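Local coordinates for protein alginate lyase (Paenibacillus sp. FPU-7, PDB 6KFN) that probably depolymerises alginate by beta-elimination and is built as a right-handed parallel beta-helix, at residues N128-S133 with S171-G176; V195-F200 with I224-G229. All coordinates share one frame; numbering follows the deposited sequence.

Contact 1 of 2, residues N128-S133 with S171-G176; sequences NIIRNS and SGVRIG
In two neighbouring coils of a right-handed parallel beta-helix, the strand ending at Arg131 lies beside Ser171 just where both chains bend. Ser171 N donates to Ile130 O (2.9 Å), and Asn132 N returns a bond to Ser171 O (3.1 Å). Asn132 and Gly172, adjacent across the contact, both take left-handed backbone angles, and the ladder breaks at this step. It resumes with a bond from Arg174 N to Ser133 O (2.9 Å). The position a beta carbon on Gly172 would take lies close to Asn132 OD1, and one water links that OD1 to Gly172 O. With CG set between the backbone N and the carbonyl carbon (chi1 65°) and the outer chain bent, Arg131 carries its guanidinium off to a salt bridge with Asp107 and a bond to Gln105, while its CB lies 3.2 Å from Ser171 O. Ser171 OG turns the other way along the stack, to Glu196. Under the corner the polar surface gives way to methyls: Val173, in one of its two modelled conformers, sets CG2 against Ile130 O (3.5 Å) and CG1 against Ser133 O (3.4 Å). Ser133 OG reaches back to Arg131 O (2.8 Å), coming from above the carbonyl plane, and bonds Leu109 N of the preceding coil, which ties the buried hydroxyl into the bend. Strand pairing that pauses at a left-handed residue and restarts in a new direction is the stacked corner of the pectate-lyase-like beta-helix.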
loop_
_atom_site.group_PDB
_atom_site.type_symbol
_atom_site.label_atom_id
_atom_site.label_comp_id
_atom_site.label_asym_id
_atom_site.label_seq_id
_atom_site.Cartn_x
_atom_site.Cartn_y
_atom_site.Cartn_z
ATOM N N ASN A 128 -10.698 -3.859 -0.331
ATOM C CA ASN A 128 -9.550 -4.706 -0.633
ATOM C C ASN A 128 -8.703 -4.880 0.621
ATOM O O ASN A 128 -8.844 -4.136 1.590
ATOM C CB ASN A 128 -8.718 -4.078 -1.733
ATOM C CG ASN A 128 -9.548 -3.782 -2.972
ATOM O OD1 ASN A 128 -10.010 -4.720 -3.629
ATOM N ND2 ASN A 128 -9.723 -2.519 -3.315
ATOM N N ILE A 129 -7.802 -5.864 0.586
ATOM C CA ILE A 129 -6.844 -6.060 1.670
ATOM C C ILE A 129 -5.488 -6.413 1.086
ATOM O O ILE A 129 -5.402 -7.193 0.148
ATOM C CB ILE A 129 -7.318 -7.106 2.692
ATOM C CG1 ILE A 129 -6.355 -7.202 3.889
ATOM C CG2 ILE A 129 -7.592 -8.442 2.066
ATOM C CD1 ILE A 129 -6.964 -7.833 5.096
ATOM N N ILE A 130 -4.452 -5.855 1.676
ATOM C CA ILE A 130 -3.097 -6.350 1.526
ATOM C C ILE A 130 -2.607 -6.748 2.906
ATOM O O ILE A 130 -2.644 -5.953 3.850
ATOM C CB ILE A 130 -2.158 -5.374 0.794
ATOM C CG1 ILE A 130 -0.772 -6.009 0.650
ATOM C CG2 ILE A 130 -2.097 -3.995 1.427
ATOM C CD1 ILE A 130 0.135 -5.327 -0.348
ATOM N N ARG A 131 -2.155 -8.006 3.020
ATOM C CA ARG A 131 -1.742 -8.547 4.287
ATOM C C ARG A 131 -0.462 -9.353 4.126
ATOM O O ARG A 131 -0.158 -9.886 3.053
ATOM C CB ARG A 131 -2.839 -9.370 4.932
ATOM C CG ARG A 131 -3.220 -10.609 4.208
ATOM C CD ARG A 131 -3.922 -11.572 5.150
ATOM N NE ARG A 131 -5.337 -11.324 5.162
ATOM C CZ ARG A 131 -6.155 -11.808 4.246
ATOM N NH1 ARG A 131 -5.684 -12.523 3.263
ATOM N NH2 ARG A 131 -7.432 -11.538 4.308
ATOM N N ASN A 132 0.282 -9.459 5.217
ATOM C CA ASN A 132 1.396 -10.410 5.307
ATOM C C ASN A 132 2.350 -10.244 4.116
ATOM O O ASN A 132 2.729 -11.205 3.460
ATOM C CB ASN A 132 0.894 -11.852 5.374
ATOM C CG ASN A 132 -0.084 -12.071 6.479
ATOM O OD1 ASN A 132 0.039 -11.474 7.549
ATOM N ND2 ASN A 132 -1.075 -12.934 6.240
ATOM N N SER A 133 2.727 -8.993 3.846
ATOM C CA SER A 133 3.508 -8.645 2.675
ATOM C C SER A 133 4.625 -7.688 3.080
ATOM O O SER A 133 4.563 -7.076 4.130
ATOM C CB SER A 133 2.607 -7.982 1.604
ATOM O OG SER A 133 1.639 -8.911 1.101
ATOM N N SER A 171 -2.764 -4.892 6.586
ATOM C CA SER A 171 -2.722 -5.683 7.812
ATOM C C SER A 171 -1.496 -6.563 7.855
ATOM O O SER A 171 -1.302 -7.407 6.989
ATOM C CB SER A 171 -3.982 -6.542 7.910
ATOM O OG SER A 171 -3.996 -7.286 9.070
ATOM N N GLY A 172 -0.643 -6.390 8.866
ATOM C CA GLY A 172 0.512 -7.259 8.973
ATOM C C GLY A 172 1.507 -7.078 7.847
ATOM O O GLY A 172 2.079 -8.061 7.355
ATOM N N VAL A 173 1.713 -5.847 7.407
ATOM C CA VAL A 173 2.644 -5.535 6.328
ATOM C C VAL A 173 3.908 -4.920 6.902
ATOM O O VAL A 173 3.861 -4.150 7.845
ATOM C CB VAL A 173 1.954 -4.618 5.271
ATOM C CG1 VAL A 173 2.832 -4.195 4.088
ATOM C CG2 VAL A 173 0.707 -5.333 4.707
ATOM N N ARG A 174 5.025 -5.220 6.280
ATOM C CA ARG A 174 6.294 -4.567 6.559
ATOM C C ARG A 174 6.584 -3.625 5.408
ATOM O O ARG A 174 6.532 -4.030 4.254
ATOM C CB ARG A 174 7.411 -5.600 6.641
ATOM C CG ARG A 174 8.716 -5.047 7.181
ATOM C CD ARG A 174 9.727 -6.200 7.270
ATOM N NE ARG A 174 9.457 -6.978 8.463
ATOM C CZ ARG A 174 9.849 -6.643 9.692
ATOM N NH1 ARG A 174 10.588 -5.561 9.908
ATOM N NH2 ARG A 174 9.494 -7.389 10.725
ATOM N N ILE A 175 6.857 -2.372 5.725
ATOM C CA ILE A 175 7.121 -1.362 4.721
ATOM C C ILE A 175 8.481 -0.748 5.034
ATOM O O ILE A 175 8.750 -0.398 6.186
ATOM C CB ILE A 175 6.016 -0.301 4.601
ATOM C CG1 ILE A 175 4.656 -0.989 4.505
ATOM C CG2 ILE A 175 6.276 0.607 3.418
ATOM C CD1 ILE A 175 3.471 -0.042 4.532
ATOM N N GLY A 176 9.320 -0.623 4.006
ATOM C CA GLY A 176 10.689 -0.184 4.167
ATOM C C GLY A 176 11.622 -1.362 4.307
ATOM O O GLY A 176 11.178 -2.508 4.449
HETATM O O HOH W 1 -4.845 -9.927 8.077
HETATM O O HOH W 2 2.344 -10.575 9.010
HETATM O O HOH W 3 4.847 -9.059 6.981
#

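Contact 2 of 2, residues V195-F200 with I224-G229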
loop_
_atom_site.group_PDB
_atom_site.type_symbol
_atom_site.label_atom_id
_atom_site.label_comp_id
_atom_site.label_asym_id
_atom_site.label_seq_id
_atom_site.Cartn_x
_atom_site.Cartn_y
_atom_site.Cartn_z
ATOM N N VAL A 195 -5.028 0.584 8.872
ATOM C CA VAL A 195 -3.629 0.173 8.871
ATOM C C VAL A 195 -3.387 -0.476 10.235
ATOM O O VAL A 195 -3.483 0.213 11.258
ATOM C CB VAL A 195 -2.667 1.349 8.703
ATOM C CG1 VAL A 195 -1.237 0.827 8.704
ATOM C CG2 VAL A 195 -2.990 2.121 7.408
ATOM N N GLU A 196 -3.105 -1.773 10.242
ATOM C CA GLU A 196 -3.020 -2.494 11.513
ATOM C C GLU A 196 -1.870 -3.468 11.492
ATOM O O GLU A 196 -1.523 -4.059 10.455
ATOM C CB GLU A 196 -4.328 -3.258 11.840
ATOM C CG GLU A 196 -4.637 -4.351 10.816
ATOM C CD GLU A 196 -5.870 -5.174 11.144
ATOM O OE1 GLU A 196 -6.690 -4.697 11.967
ATOM O OE2 GLU A 196 -6.031 -6.262 10.530
ATOM N N ASN A 197 -1.292 -3.696 12.672
ATOM C CA ASN A 197 -0.355 -4.794 12.903
ATOM C C ASN A 197 0.855 -4.760 11.970
ATOM O O ASN A 197 1.411 -5.821 11.650
ATOM C CB ASN A 197 -1.057 -6.154 12.818
ATOM C CG ASN A 197 -2.277 -6.229 13.690
ATOM O OD1 ASN A 197 -2.316 -5.701 14.751
ATOM N ND2 ASN A 197 -3.288 -6.944 13.216
ATOM N N SER A 198 1.253 -3.577 11.544
ATOM C CA SER A 198 2.274 -3.408 10.531
ATOM C C SER A 198 3.556 -2.834 11.154
ATOM O O SER A 198 3.561 -2.371 12.289
ATOM C CB SER A 198 1.733 -2.557 9.384
ATOM O OG SER A 198 0.684 -3.271 8.704
ATOM N N VAL A 199 4.643 -2.906 10.377
ATOM C CA VAL A 199 5.957 -2.491 10.840
ATOM C C VAL A 199 6.565 -1.582 9.785
ATOM O O VAL A 199 6.653 -1.959 8.610
ATOM C CB VAL A 199 6.886 -3.681 11.128
ATOM C CG1 VAL A 199 8.256 -3.170 11.622
ATOM C CG2 VAL A 199 6.257 -4.610 12.145
ATOM N N PHE A 200 7.002 -0.401 10.216
ATOM C CA PHE A 200 7.542 0.632 9.340
ATOM C C PHE A 200 9.033 0.795 9.620
ATOM O O PHE A 200 9.424 1.238 10.698
ATOM C CB PHE A 200 6.819 1.953 9.576
ATOM C CG PHE A 200 5.316 1.823 9.576
ATOM C CD1 PHE A 200 4.647 1.112 8.574
ATOM C CD2 PHE A 200 4.562 2.355 10.611
ATOM C CE1 PHE A 200 3.264 0.941 8.634
ATOM C CE2 PHE A 200 3.182 2.209 10.653
ATOM C CZ PHE A 200 2.527 1.493 9.673
ATOM N N ILE A 224 -5.584 3.592 12.522
ATOM C CA ILE A 224 -4.165 3.295 12.529
ATOM C C ILE A 224 -3.907 2.630 13.884
ATOM O O ILE A 224 -3.825 3.342 14.902
ATOM C CB ILE A 224 -3.322 4.565 12.332
ATOM C CG1 ILE A 224 -3.824 5.399 11.135
ATOM C CG2 ILE A 224 -1.848 4.231 12.328
ATOM C CD1 ILE A 224 -3.802 4.725 9.797
ATOM N N ARG A 225 -3.839 1.310 13.913
ATOM C CA ARG A 225 -3.823 0.590 15.173
ATOM C C ARG A 225 -2.743 -0.488 15.233
ATOM O O ARG A 225 -2.527 -1.261 14.311
ATOM C CB ARG A 225 -5.208 -0.045 15.476
ATOM C CG ARG A 225 -5.692 -1.041 14.491
ATOM C CD ARG A 225 -7.072 -1.554 14.855
ATOM N NE ARG A 225 -7.603 -2.488 13.854
ATOM C CZ ARG A 225 -8.862 -2.598 13.511
ATOM N NH1 ARG A 225 -9.791 -1.849 14.082
ATOM N NH2 ARG A 225 -9.182 -3.451 12.572
ATOM N N ASN A 226 -2.073 -0.535 16.387
ATOM C CA ASN A 226 -1.207 -1.667 16.721
ATOM C C ASN A 226 -0.053 -1.822 15.731
ATOM O O ASN A 226 0.368 -2.953 15.442
ATOM C CB ASN A 226 -2.021 -2.951 16.861
ATOM C CG ASN A 226 -3.145 -2.747 17.849
ATOM O OD1 ASN A 226 -2.995 -2.055 18.863
ATOM N ND2 ASN A 226 -4.358 -3.191 17.473
ATOM N N ASN A 227 0.505 -0.713 15.278
ATOM C CA ASN A 227 1.656 -0.703 14.376
ATOM C C ASN A 227 2.917 -0.328 15.156
ATOM O O ASN A 227 2.839 0.271 16.217
ATOM C CB ASN A 227 1.457 0.283 13.247
ATOM C CG ASN A 227 0.174 0.001 12.481
ATOM O OD1 ASN A 227 0.054 -0.995 11.790
ATOM N ND2 ASN A 227 -0.806 0.904 12.604
ATOM N N ILE A 228 4.064 -0.653 14.568
ATOM C CA ILE A 228 5.370 -0.290 15.118
ATOM C C ILE A 228 6.135 0.487 14.056
ATOM O O ILE A 228 6.250 0.017 12.918
ATOM C CB ILE A 228 6.186 -1.545 15.526
ATOM C CG1 ILE A 228 5.433 -2.352 16.569
ATOM C CG2 ILE A 228 7.566 -1.106 16.031
ATOM C CD1 ILE A 228 6.045 -3.747 16.819
ATOM N N GLY A 229 6.643 1.663 14.428
ATOM C CA GLY A 229 7.456 2.452 13.513
ATOM C C GLY A 229 8.846 2.724 14.056
ATOM O O GLY A 229 9.000 3.103 15.216
HETATM O O HOH W 4 -5.086 -4.607 15.145
HETATM O O HOH W 5 2.939 -4.161 14.534
#
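Residues 195-200 and 224-229 run parallel and in register through a shared bend, as stacked coils of a right-handed beta-helix do. Bonds such as Arg225 N to Val195 O (2.9 Å) and Phe200 N to Ile228 O (2.8 Å) hold the two arms, and left-handed Asn197 and Asn226 form the corner between them. Inside, the Asn227 amide fills in at the bend: OD1 accepts from Ser198 N in its carbonyl plane, on a lone pair (2.9 Å), and ND2 is the second donor to Val195 O (3.1 Å), above the plane of that carbonyl. Asn259 repeats this for Asn227 N and Ile224 O, making an asparagine ladder of the kind known in pectate-lyase-like helices. The buried side stacks like on like, with Val195 CG2 against Ile224 CD1 (3.6 Å). Phe200 CE2 comes within 3.7 Å of Asn227 CB, and Val195 CG1 lies at the edge of the Phe200 ring. On the other face Glu196, one of its two modelled conformers, and Arg225 lie side by side; both CG atoms sit between backbone N and carbonyl carbon (chi1 63° and 61°), which sends the chains out together. NE (3.0 Å) and NH2 (2.9 Å) of Arg225 both grip Glu196 OE1 side-on, while OE2 goes to Ser171. A leucine in place of Arg225 has neither donor, and would probably leave the Glu196 carboxylate without its opposite charge across this contact. At the corner the Asn197 and Asn226 side chains lie side by side, their amide planes 9° apart, and one water joins Asn197 OD1 to Asn226 ND2.

In the fold
Contact 1 closes before contact 2 opens along the chain, and their centres are about 10 Å apart. Their four segments are the same corner of four successive coils, all within the right-handed beta-helix region. The middle two coils join the contacts: strands 174-175 and 199-201 are neighbours, with a probable hydrogen bond from Ile175 N to Val199 O (2.9 Å). Inside the bend, Ser198 OG takes the N-H of Val173, and Asn227 and Asn259 each do the same, through OD1, for the coil before them. The corner is thus one continuous stack, whose outer polar row, Arg131, Ser171, Glu196 and Arg225, runs along the helix axis.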